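PDB 1GXM: pectate lyase, which probably cleaves polygalacturonate by anti-beta-elimination, the deposited chain being the catalytic module of a larger protein that also carries carbohydrate-binding modules. Local coordinates for residues A224-Q229 with E236-A241. Sequence-based numbering, arbitrary orientation.
Sequences AFLMTQ and EQAVRA. Unlike the reference sequence in segment 236-241: Gln237 (reference Arg).
Leu226 of helix 219-226 faces Val239 of helix 233-246 with their CA atoms 6.8 Å apart; a type I beta turn runs from Leu226 to Gln229, and its first two residues, Leu226 and Met227, supply the first side of the contact. The contact is apolar and buried. Val239 is the centre of it, in touch with both Leu226 and Met227. Its CG2 is set chiefly against Leu226, 3.6 Å from Leu226 CB, and these two side chains run past each other in opposite senses. Its CG1 chiefly takes Met227, lying 3.6 Å from Met227 CG and 3.8 Å from Met227 SD. With Val239 CG1 anti to the backbone N (chi1 173°), CG2 falls beside that N, and the two methyls spread over two adjacent residues. The Met227 chain is extended up to the sulfur and bends there, at chi3 90°. Met227 also packs on Ile322, Phe325 and Val329 of helix 318-329. A longer contact, 4.4 Å, joins Leu226 CD1 and Ala238 CB.

Each segment has its own polar braces. Phe225 O accepts from both the backbone N and OG1 of Thr228, and Gln229 NE2 donates to that OG1 almost in its amide plane. Within helix 233-246, Arg240 grips Glu236 OE2 side-on with NE and NH2, the NE bond being 2.8 Å. Glu236 OE1 makes a further salt bridge to Arg12. Gln231, between the segments, donates NE2 to Leu226 O and Gln229 O. The whole is the packing of two consecutive helices across a short connection, consistent with the alpha/alpha toroid-like helical part of this family 10 lyase module.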
ATOM      1  N   ALA A 224      -5.456   6.684  -2.582  1.00  8.44           N
ATOM      2  CA  ALA A 224      -5.011   6.765  -3.959  1.00  9.24           C
ATOM      3  C   ALA A 224      -5.618   5.607  -4.755  1.00  9.41           C
ATOM      4  O   ALA A 224      -6.118   5.799  -5.861  1.00  9.96           O
ATOM      5  CB  ALA A 224      -3.509   6.731  -4.016  1.00  9.40           C
ATOM      6  N   PHE A 225      -5.587   4.400  -4.207  1.00  9.32           N
ATOM      7  CA  PHE A 225      -6.239   3.282  -4.877  1.00  9.42           C
ATOM      8  C   PHE A 225      -7.730   3.537  -5.081  1.00  9.99           C
ATOM      9  O   PHE A 225      -8.258   3.316  -6.164  1.00 10.28           O
ATOM     10  CB  PHE A 225      -6.072   1.968  -4.124  1.00  9.74           C
ATOM     11  CG  PHE A 225      -7.011   0.938  -4.620  1.00 10.51           C
ATOM     12  CD1 PHE A 225      -6.852   0.398  -5.879  1.00 10.30           C
ATOM     13  CD2 PHE A 225      -8.133   0.619  -3.888  1.00 11.42           C
ATOM     14  CE1 PHE A 225      -7.800  -0.480  -6.382  1.00 11.47           C
ATOM     15  CE2 PHE A 225      -9.072  -0.235  -4.390  1.00 10.84           C
ATOM     16  CZ  PHE A 225      -8.887  -0.800  -5.630  1.00 11.99           C
ATOM     17  N   LEU A 226      -8.421   3.977  -4.047  1.00  9.69           N
ATOM     18  CA  LEU A 226      -9.850   4.248  -4.187  1.00 10.16           C
ATOM     19  C   LEU A 226     -10.128   5.258  -5.262  1.00 10.60           C
ATOM     20  O   LEU A 226     -11.136   5.150  -5.953  1.00 10.79           O
ATOM     21  CB  LEU A 226     -10.474   4.693  -2.879  1.00  9.75           C
ATOM     22  CG  LEU A 226     -10.628   3.610  -1.824  1.00 10.71           C
ATOM     23  CD1 LEU A 226     -11.158   4.291  -0.558  1.00 12.25           C
ATOM     24  CD2 LEU A 226     -11.534   2.468  -2.245  1.00 10.68           C
ATOM     25  N   MET A 227      -9.236   6.220  -5.425  1.00 10.48           N
ATOM     26  CA  MET A 227      -9.379   7.253  -6.413  1.00 10.97           C
ATOM     27  C   MET A 227      -9.153   6.750  -7.844  1.00 11.81           C
ATOM     28  O   MET A 227      -9.446   7.488  -8.779  1.00 12.84           O
ATOM     29  CB  MET A 227      -8.465   8.426  -6.075  1.00 10.89           C
ATOM     30  CG  MET A 227      -8.969   9.176  -4.876  1.00 11.35           C
ATOM     31  SD  MET A 227      -7.849  10.396  -4.234  1.00 14.31           S
ATOM     32  CE  MET A 227      -8.319  11.855  -5.136  1.00 16.01           C
ATOM     33  N   THR A 228      -8.660   5.526  -8.016  1.00 11.44           N
ATOM     34  CA  THR A 228      -8.569   4.925  -9.345  1.00 12.30           C
ATOM     35  C   THR A 228      -9.896   4.259  -9.734  1.00 12.57           C
ATOM     36  O   THR A 228     -10.074   3.886 -10.889  1.00 13.98           O
ATOM     37  CB  THR A 228      -7.460   3.850  -9.463  1.00 12.55           C
ATOM     38  OG1 THR A 228      -7.833   2.683  -8.704  1.00 13.11           O
ATOM     39  CG2 THR A 228      -6.077   4.329  -8.943  1.00 13.39           C
ATOM     40  N   GLN A 229     -10.781   4.051  -8.770  1.00 13.19           N
ATOM     41  CA  GLN A 229     -12.010   3.295  -8.989  1.00 13.59           C
ATOM     42  C   GLN A 229     -13.139   4.171  -9.481  1.00 14.87           C
ATOM     43  O   GLN A 229     -13.119   5.390  -9.298  1.00 14.56           O
ATOM     44  CB  GLN A 229     -12.419   2.592  -7.696  1.00 13.68           C
ATOM     45  CG  GLN A 229     -11.406   1.577  -7.258  1.00 13.95           C
ATOM     46  CD  GLN A 229     -11.187   0.543  -8.359  1.00 13.49           C
ATOM     47  OE1 GLN A 229     -12.080  -0.252  -8.633  1.00 14.82           O
ATOM     48  NE2 GLN A 229     -10.041   0.593  -9.023  1.00 15.05           N
ATOM     49  N   GLU A 236     -16.932   7.896  -3.361  1.00 11.17           N
ATOM     50  CA  GLU A 236     -16.657   9.309  -3.256  1.00 11.63           C
ATOM     51  C   GLU A 236     -16.730   9.755  -1.797  1.00 11.77           C
ATOM     52  O   GLU A 236     -15.872  10.487  -1.322  1.00 11.59           O
ATOM     53  CB  GLU A 236     -17.611  10.128  -4.139  1.00 12.34           C
ATOM     54  CG  GLU A 236     -17.420  11.618  -3.915  1.00 15.11           C
ATOM     55  CD  GLU A 236     -18.169  12.495  -4.893  1.00 17.46           C
ATOM     56  OE1 GLU A 236     -18.971  11.960  -5.663  1.00 20.51           O
ATOM     57  OE2 GLU A 236     -17.974  13.722  -4.878  1.00 21.30           O
ATOM     58  N   GLN A 237     -17.751   9.312  -1.090  1.00 11.80           N
ATOM     59  CA  GLN A 237     -17.883   9.632   0.315  1.00 12.79           C
ATOM     60  C   GLN A 237     -16.672   9.129   1.118  1.00 12.01           C
ATOM     61  O   GLN A 237     -16.140   9.841   1.961  1.00 12.00           O
ATOM     62  CB  GLN A 237     -19.142   8.989   0.886  1.00 14.61           C
ATOM     63  CG  GLN A 237     -19.239   9.226   2.396  1.00 19.64           C
ATOM     64  CD  GLN A 237     -20.466   8.630   3.016  1.00 25.29           C
ATOM     65  OE1 GLN A 237     -21.419   9.348   3.295  1.00 30.61           O
ATOM     66  NE2 GLN A 237     -20.451   7.327   3.253  1.00 28.00           N
ATOM     67  N   ALA A 238     -16.255   7.908   0.850  1.00 11.45           N
ATOM     68  CA  ALA A 238     -15.118   7.316   1.560  1.00 11.36           C
ATOM     69  C   ALA A 238     -13.854   8.117   1.320  1.00 10.85           C
ATOM     70  O   ALA A 238     -13.078   8.369   2.227  1.00 10.59           O
ATOM     71  CB  ALA A 238     -14.898   5.866   1.122  1.00 11.54           C
ATOM     72  N   VAL A 239     -13.610   8.468   0.071  1.00 10.51           N
ATOM     73  CA  VAL A 239     -12.419   9.189  -0.286  1.00 10.33           C
ATOM     74  C   VAL A 239     -12.465  10.577   0.312  1.00  9.88           C
ATOM     75  O   VAL A 239     -11.502  11.033   0.884  1.00 10.51           O
ATOM     76  CB  VAL A 239     -12.220   9.273  -1.794  1.00 10.81           C
ATOM     77  CG1 VAL A 239     -11.039  10.180  -2.129  1.00 12.48           C
ATOM     78  CG2 VAL A 239     -12.000   7.889  -2.354  1.00 11.47           C
ATOM     79  N   ARG A 240     -13.575  11.264   0.155  1.00 10.36           N
ATOM     80  CA  ARG A 240     -13.689  12.607   0.710  1.00 10.52           C
ATOM     81  C   ARG A 240     -13.497  12.574   2.209  1.00  9.85           C
ATOM     82  O   ARG A 240     -12.856  13.461   2.770  1.00 10.72           O
ATOM     83  CB  ARG A 240     -15.028  13.236   0.381  1.00 11.27           C
ATOM     84  CG  ARG A 240     -15.135  13.674  -1.036  1.00 13.48           C
ATOM     85  CD  ARG A 240     -16.497  14.281  -1.322  1.00 14.94           C
ATOM     86  NE  ARG A 240     -16.621  14.812  -2.667  1.00 18.18           N
ATOM     87  CZ  ARG A 240     -16.187  15.995  -3.059  1.00 19.65           C
ATOM     88  NH1 ARG A 240     -15.574  16.806  -2.204  1.00 19.58           N
ATOM     89  NH2 ARG A 240     -16.367  16.369  -4.319  1.00 20.84           N
ATOM     90  N   ALA A 241     -14.000  11.550   2.885  1.00  9.90           N
ATOM     91  CA  ALA A 241     -13.830  11.472   4.331  1.00 10.09           C
ATOM     92  C   ALA A 241     -12.370  11.235   4.677  1.00  9.70           C
ATOM     93  O   ALA A 241     -11.845  11.826   5.605  1.00  9.53           O
ATOM     94  CB  ALA A 241     -14.660  10.367   4.908  1.00 10.67           C
TER